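Local structure of GCN5-related N-acetyltransferase (Streptococcus suis, 3G3S) at residues 14-19 against 76-81; 48-53 against 142-147. The protein probably transfers an acetyl group from acetyl-coenzyme A to an amine of a substrate, as other GNAT-family acetyltransferases do. All blocks are in the same frame, centred on the assembly; numbering follows the deposited sequence.

How the contacts relate
Both contacts are partly buried and reach the same mixed sheet. Strand 52-58 starts in contact 2, and its parallel neighbour, strand 73-77, ends in contact 1. Contact 1 lies about 15 Å from the centre of the chain, measured centre to centre, and contact 2 about 9 Å. Their own centres are about 21 Å apart, yet they meet where Val76 CG2 packs 4.1 Å from Phe53 CD2. The chemistry differs. In contact 1 a loop between two helices lays an indole against a strand end, mostly by van der Waals contact. In contact 2 a hairpin turn meets a coiled loop segment through polar side chains and a bridging water.

Contact 1 of 2, residues 14-19 against 76-81; sequences GDWPET and VPQNQA. With EDO (1,2-ethanediol), chain H; EDO (1,2-ethanediol), chain G.
Trp16 reaches across to Gln78 and Val76 with the six-membered part of its indole. The first torsion puts CG anti to the backbone N (chi1 -166°), beside the carbonyl carbon, and this carries the ring out to the end of strand 73-77. Trp16 CH2 lies 3.4 Å from Gln78 CA, and CZ3 lies equally close to Gln78 CB. These contacts are oblique to the ring. The Gln78 chain runs on extended past CZ3 and CE3, and its amide plane is only 17° from the indole plane. That amide is held outside the pair: OE1 accepts from Gly58 N, and NE2 bonds to Leu12 O. Both bonds fix its rotation beside the ring. At the ring edge, in its plane, Val76 O is 3.6 Å from Trp16 CH2. Val76 CG1 meets the rim of the ring, 3.8 Å from Trp16 CZ2. An ethanediol, probably from the crystallisation liquor, lies over one ring face, with its C2 3.4 Å from Trp16 NE1; its O2 donates a hydrogen bond to Gln78 O. Ile21 and Ala57 also touch the indole. Asn79 then caps helix 80-90 as its N-cap residue, OD1 accepting a weak bond from Ala81 N and a further hydrogen bond from Trp82 N. Here strand 73-77, parallel to strand 52-58 in the mixed sheet of this GNAT-family chain, passes into helix 80-90 against the loop joining helices 2-13 and 19-26.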
loop_
_atom_site.group_PDB
_atom_site.type_symbol
_atom_site.label_atom_id
_atom_site.label_comp_id
_atom_site.label_asym_id
_atom_site.label_seq_id
_atom_site.Cartn_x
_atom_site.Cartn_y
_atom_site.Cartn_z
ATOM N N GLY A 14 -11.828 -10.806 1.998
ATOM C CA GLY A 14 -12.951 -10.093 1.431
ATOM C C GLY A 14 -13.055 -8.729 2.036
ATOM O O GLY A 14 -12.040 -8.089 2.284
ATOM N N ASP A 15 -14.302 -8.316 2.280
ATOM C CA ASP A 15 -14.637 -7.053 2.889
ATOM C C ASP A 15 -14.756 -7.275 4.405
ATOM O O ASP A 15 -15.846 -7.623 4.936
ATOM C CB ASP A 15 -15.962 -6.581 2.308
ATOM C CG ASP A 15 -16.306 -5.177 2.705
ATOM O OD1 ASP A 15 -15.683 -4.635 3.664
ATOM O OD2 ASP A 15 -17.208 -4.618 2.032
ATOM N N TRP A 16 -13.626 -7.100 5.086
ATOM C CA TRP A 16 -13.524 -7.345 6.527
ATOM C C TRP A 16 -12.795 -6.143 7.037
ATOM O O TRP A 16 -11.593 -6.070 6.946
ATOM C CB TRP A 16 -12.755 -8.654 6.781
ATOM C CG TRP A 16 -12.845 -9.184 8.148
ATOM C CD1 TRP A 16 -13.299 -8.549 9.281
ATOM C CD2 TRP A 16 -12.347 -10.470 8.582
ATOM N NE1 TRP A 16 -13.163 -9.375 10.375
ATOM C CE2 TRP A 16 -12.556 -10.547 9.984
ATOM C CE3 TRP A 16 -11.740 -11.531 7.927
ATOM C CZ2 TRP A 16 -12.220 -11.656 10.722
ATOM C CZ3 TRP A 16 -11.397 -12.603 8.655
ATOM C CH2 TRP A 16 -11.625 -12.684 10.033
ATOM N N PRO A 17 -13.537 -5.141 7.555
ATOM C CA PRO A 17 -12.908 -3.891 7.921
ATOM C C PRO A 17 -12.164 -3.854 9.285
ATOM O O PRO A 17 -12.443 -2.999 10.126
ATOM C CB PRO A 17 -14.115 -2.915 7.902
ATOM C CG PRO A 17 -15.223 -3.708 8.448
ATOM C CD PRO A 17 -14.971 -5.149 7.872
ATOM N N GLU A 18 -11.234 -4.787 9.502
ATOM C CA GLU A 18 -10.372 -4.761 10.665
ATOM C C GLU A 18 -9.000 -4.287 10.201
ATOM O O GLU A 18 -8.359 -4.933 9.379
ATOM C CB GLU A 18 -10.301 -6.132 11.317
ATOM C CG GLU A 18 -11.561 -6.493 12.063
ATOM C CD GLU A 18 -11.735 -5.762 13.381
ATOM O OE1 GLU A 18 -10.886 -4.931 13.754
ATOM O OE2 GLU A 18 -12.716 -6.109 14.089
ATOM N N THR A 19 -8.515 -3.177 10.761
ATOM C CA THR A 19 -7.311 -2.560 10.209
ATOM C C THR A 19 -6.045 -3.393 10.353
ATOM O O THR A 19 -5.129 -3.218 9.588
ATOM C CB THR A 19 -7.077 -1.109 10.718
ATOM O OG1 THR A 19 -6.457 -1.108 11.999
ATOM C CG2 THR A 19 -8.416 -0.291 10.712
ATOM N N VAL A 76 -9.489 -14.531 15.812
ATOM C CA VAL A 76 -10.715 -13.947 15.306
ATOM C C VAL A 76 -11.196 -14.723 14.068
ATOM O O VAL A 76 -10.664 -14.548 12.989
ATOM C CB VAL A 76 -10.573 -12.454 14.973
ATOM C CG1 VAL A 76 -11.967 -11.914 14.535
ATOM C CG2 VAL A 76 -9.977 -11.648 16.162
ATOM N N PRO A 77 -12.222 -15.569 14.228
ATOM C CA PRO A 77 -12.758 -16.326 13.110
ATOM C C PRO A 77 -13.596 -15.483 12.149
ATOM O O PRO A 77 -14.467 -14.728 12.591
ATOM C CB PRO A 77 -13.685 -17.324 13.777
ATOM C CG PRO A 77 -14.088 -16.736 15.037
ATOM C CD PRO A 77 -12.950 -15.861 15.485
ATOM N N GLN A 78 -13.360 -15.643 10.855
ATOM C CA GLN A 78 -14.125 -14.927 9.862
ATOM C C GLN A 78 -15.562 -15.376 9.906
ATOM O O GLN A 78 -16.483 -14.590 9.661
ATOM C CB GLN A 78 -13.594 -15.247 8.482
ATOM C CG GLN A 78 -14.369 -14.581 7.338
ATOM C CD GLN A 78 -13.776 -14.890 5.978
ATOM O OE1 GLN A 78 -13.439 -16.060 5.651
ATOM N NE2 GLN A 78 -13.648 -13.858 5.161
ATOM N N ASN A 79 -15.751 -16.654 10.197
ATOM C CA ASN A 79 -17.074 -17.265 10.149
ATOM C C ASN A 79 -17.272 -18.373 11.187
ATOM O O ASN A 79 -16.353 -18.777 11.878
ATOM C CB ASN A 79 -17.342 -17.766 8.719
ATOM C CG ASN A 79 -16.283 -18.732 8.238
ATOM O OD1 ASN A 79 -16.092 -19.740 8.857
ATOM N ND2 ASN A 79 -15.583 -18.413 7.159
ATOM N N GLN A 80 -18.505 -18.841 11.285
ATOM C CA GLN A 80 -18.884 -19.818 12.282
ATOM C C GLN A 80 -18.213 -21.171 12.041
ATOM O O GLN A 80 -18.048 -21.933 12.988
ATOM C CB GLN A 80 -20.397 -19.964 12.309
ATOM C CG GLN A 80 -20.884 -20.897 13.393
ATOM C CD GLN A 80 -20.527 -20.442 14.770
ATOM O OE1 GLN A 80 -20.845 -19.324 15.156
ATOM N NE2 GLN A 80 -19.917 -21.333 15.563
ATOM N N ALA A 81 -17.827 -21.445 10.798
ATOM C CA ALA A 81 -17.152 -22.717 10.459
ATOM C C ALA A 81 -15.774 -22.755 11.148
ATOM O O ALA A 81 -15.322 -23.798 11.665
ATOM C CB ALA A 81 -17.024 -22.882 8.962
HETATM C C1 EDO H . -17.538 -15.776 13.621
HETATM O O1 EDO H . -17.724 -14.786 12.617
HETATM C C2 EDO H . -18.870 -16.466 13.840
HETATM O O2 EDO H . -19.752 -15.498 14.412
HETATM C C1 EDO G . -16.978 -10.914 8.250
HETATM O O1 EDO G . -16.224 -10.870 7.029
HETATM C C2 EDO G . -16.058 -10.973 9.450
HETATM O O2 EDO G . -16.745 -11.546 10.540
#

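Contact 2 of 2, residues 48-53 against 142-147; sequences GRQSFF and WSRDLV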
loop_
_atom_site.group_PDB
_atom_site.type_symbol
_atom_site.label_atom_id
_atom_site.label_comp_id
_atom_site.label_asym_id
_atom_site.label_seq_id
_atom_site.Cartn_x
_atom_site.Cartn_y
_atom_site.Cartn_z
ATOM N N GLY A 48 1.658 -9.173 15.568
ATOM C CA GLY A 48 2.052 -9.010 16.952
ATOM C C GLY A 48 3.493 -9.370 17.214
ATOM O O GLY A 48 4.215 -9.796 16.302
ATOM N N ARG A 49 3.910 -9.165 18.464
ATOM C CA ARG A 49 5.278 -9.467 18.903
ATOM C C ARG A 49 5.244 -10.000 20.340
ATOM O O ARG A 49 5.833 -11.043 20.639
ATOM C CB ARG A 49 6.171 -8.231 18.772
ATOM C CG ARG A 49 7.655 -8.560 18.609
ATOM C CD ARG A 49 8.600 -7.342 18.371
ATOM N NE ARG A 49 8.902 -6.606 19.607
ATOM C CZ ARG A 49 9.909 -6.897 20.427
ATOM N N GLN A 50 4.564 -9.279 21.216
ATOM C CA GLN A 50 4.359 -9.687 22.607
ATOM C C GLN A 50 2.932 -10.183 22.795
ATOM O O GLN A 50 2.709 -11.214 23.428
ATOM C CB GLN A 50 4.628 -8.519 23.527
ATOM C CG GLN A 50 6.060 -7.987 23.425
ATOM C CD GLN A 50 6.315 -6.825 24.357
ATOM O OE1 GLN A 50 5.484 -5.932 24.492
ATOM N NE2 GLN A 50 7.475 -6.828 25.002
ATOM N N SER A 51 1.970 -9.424 22.284
ATOM C CA SER A 51 0.594 -9.892 22.214
ATOM C C SER A 51 0.288 -9.996 20.707
ATOM O O SER A 51 0.984 -9.387 19.892
ATOM C CB SER A 51 -0.370 -8.952 22.920
ATOM O OG SER A 51 -0.583 -7.835 22.126
ATOM N N PHE A 52 -0.723 -10.779 20.341
ATOM C CA PHE A 52 -1.032 -11.057 18.956
ATOM C C PHE A 52 -2.496 -11.118 18.637
ATOM O O PHE A 52 -3.345 -11.359 19.512
ATOM C CB PHE A 52 -0.531 -12.476 18.589
ATOM C CG PHE A 52 0.955 -12.653 18.647
ATOM C CD1 PHE A 52 1.603 -12.864 19.865
ATOM C CD2 PHE A 52 1.708 -12.659 17.484
ATOM C CE1 PHE A 52 2.986 -13.033 19.908
ATOM C CE2 PHE A 52 3.076 -12.820 17.533
ATOM C CZ PHE A 52 3.709 -13.018 18.735
ATOM N N PHE A 53 -2.768 -10.936 17.354
ATOM C CA PHE A 53 -4.039 -11.224 16.739
ATOM C C PHE A 53 -3.794 -12.214 15.631
ATOM O O PHE A 53 -2.816 -12.107 14.884
ATOM C CB PHE A 53 -4.680 -9.992 16.125
ATOM C CG PHE A 53 -5.408 -9.170 17.130
ATOM C CD1 PHE A 53 -4.721 -8.285 17.949
ATOM C CD2 PHE A 53 -6.780 -9.297 17.276
ATOM C CE1 PHE A 53 -5.404 -7.535 18.896
ATOM C CE2 PHE A 53 -7.474 -8.530 18.240
ATOM C CZ PHE A 53 -6.793 -7.669 19.031
ATOM N N TRP A 142 1.485 -4.060 31.859
ATOM C CA TRP A 142 0.240 -3.354 31.600
ATOM C C TRP A 142 0.337 -2.371 30.430
ATOM O O TRP A 142 -0.642 -2.182 29.727
ATOM C CB TRP A 142 -0.269 -2.592 32.835
ATOM C CG TRP A 142 0.466 -1.305 33.132
ATOM C CD1 TRP A 142 1.538 -1.150 33.950
ATOM C CD2 TRP A 142 0.169 -0.010 32.603
ATOM N NE1 TRP A 142 1.933 0.158 33.967
ATOM C CE2 TRP A 142 1.104 0.889 33.158
ATOM C CE3 TRP A 142 -0.799 0.478 31.723
ATOM C CZ2 TRP A 142 1.117 2.253 32.848
ATOM C CZ3 TRP A 142 -0.794 1.840 31.414
ATOM C CH2 TRP A 142 0.164 2.705 31.977
ATOM N N SER A 143 1.503 -1.765 30.218
ATOM C CA SER A 143 1.666 -0.738 29.174
ATOM C C SER A 143 2.399 -1.187 27.914
ATOM O O SER A 143 2.442 -0.480 26.918
ATOM C CB SER A 143 2.420 0.457 29.772
ATOM O OG SER A 143 3.655 0.041 30.312
ATOM N N ARG A 144 2.935 -2.390 27.911
ATOM C CA ARG A 144 3.797 -2.767 26.815
ATOM C C ARG A 144 3.171 -2.807 25.440
ATOM O O ARG A 144 3.848 -2.492 24.479
ATOM C CB ARG A 144 4.524 -4.075 27.140
ATOM C CG ARG A 144 3.714 -5.280 27.227
ATOM C CD ARG A 144 4.628 -6.463 27.543
ATOM N NE ARG A 144 3.938 -7.738 27.361
ATOM C CZ ARG A 144 4.525 -8.937 27.424
ATOM N NH1 ARG A 144 5.830 -9.070 27.691
ATOM N NH2 ARG A 144 3.783 -10.025 27.234
ATOM N N ASP A 145 1.887 -3.146 25.336
ATOM C CA ASP A 145 1.222 -3.150 24.033
ATOM C C ASP A 145 1.042 -1.757 23.429
ATOM O O ASP A 145 0.669 -1.635 22.262
ATOM C CB ASP A 145 -0.135 -3.838 24.128
ATOM C CG ASP A 145 -0.012 -5.325 24.355
ATOM O OD1 ASP A 145 1.073 -5.887 24.079
ATOM O OD2 ASP A 145 -1.009 -5.919 24.805
ATOM N N LEU A 146 1.297 -0.711 24.209
ATOM C CA LEU A 146 1.240 0.647 23.651
ATOM C C LEU A 146 2.292 0.834 22.520
ATOM O O LEU A 146 2.061 1.566 21.557
ATOM C CB LEU A 146 1.444 1.673 24.750
ATOM C CG LEU A 146 0.325 1.781 25.787
ATOM C CD1 LEU A 146 0.683 2.797 26.861
ATOM C CD2 LEU A 146 -1.003 2.118 25.103
ATOM N N VAL A 147 3.443 0.159 22.657
ATOM C CA VAL A 147 4.540 0.253 21.714
ATOM C C VAL A 147 5.194 -1.066 21.310
ATOM O O VAL A 147 5.935 -1.086 20.331
ATOM C CB VAL A 147 5.676 1.109 22.303
ATOM C CG1 VAL A 147 5.134 2.442 22.787
ATOM C CG2 VAL A 147 6.397 0.398 23.442
HETATM O O HOH W 1 3.413 -5.749 23.069
#
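Ser51 and Asp145 bring the two backbones nearest, with their CA atoms 7.0 Å apart. Residues 48-53 hold the turn of a beta hairpin, between the antiparallel strands 42-48 and 52-58, and the strand ends on both sides of it. Opposite it, residues 144-146, in the loop between helices 131-139 and 153-159, have helical backbone angles but not the regular helical bonds. Gln50 and Arg144 lie across each other. Arg144 leaves its backbone with CG between the N and the carbonyl carbon (chi1 68°), and its chain then runs extended to NE. This brings the guanidinium under Gln50 CB, which sits 3.9 Å above the plane, over the centre of the group. The Gln50 amide is turned 33° from that plane. Gln50 OE1 rests on the aliphatic arm, 3.2 Å from Arg144 CD, with Arg144 CG and CB almost as near. This pair therefore meets by van der Waals contact. Leu138 of helix 131-139 also touches Gln50. Beside this pair Ser51 faces the Asp145 carboxylate. Ser51 OG makes a weak hydrogen bond to Asp145 OD1 at 3.2 Å; another acceptor is within reach of the same proton. Tyr178 OH is a further partner of this hydroxyl. A water joins the two pairs: it donates to Gln50 OE1 at 2.5 Å and to Asp145 OD1 at 2.6 Å, both short for such bonds.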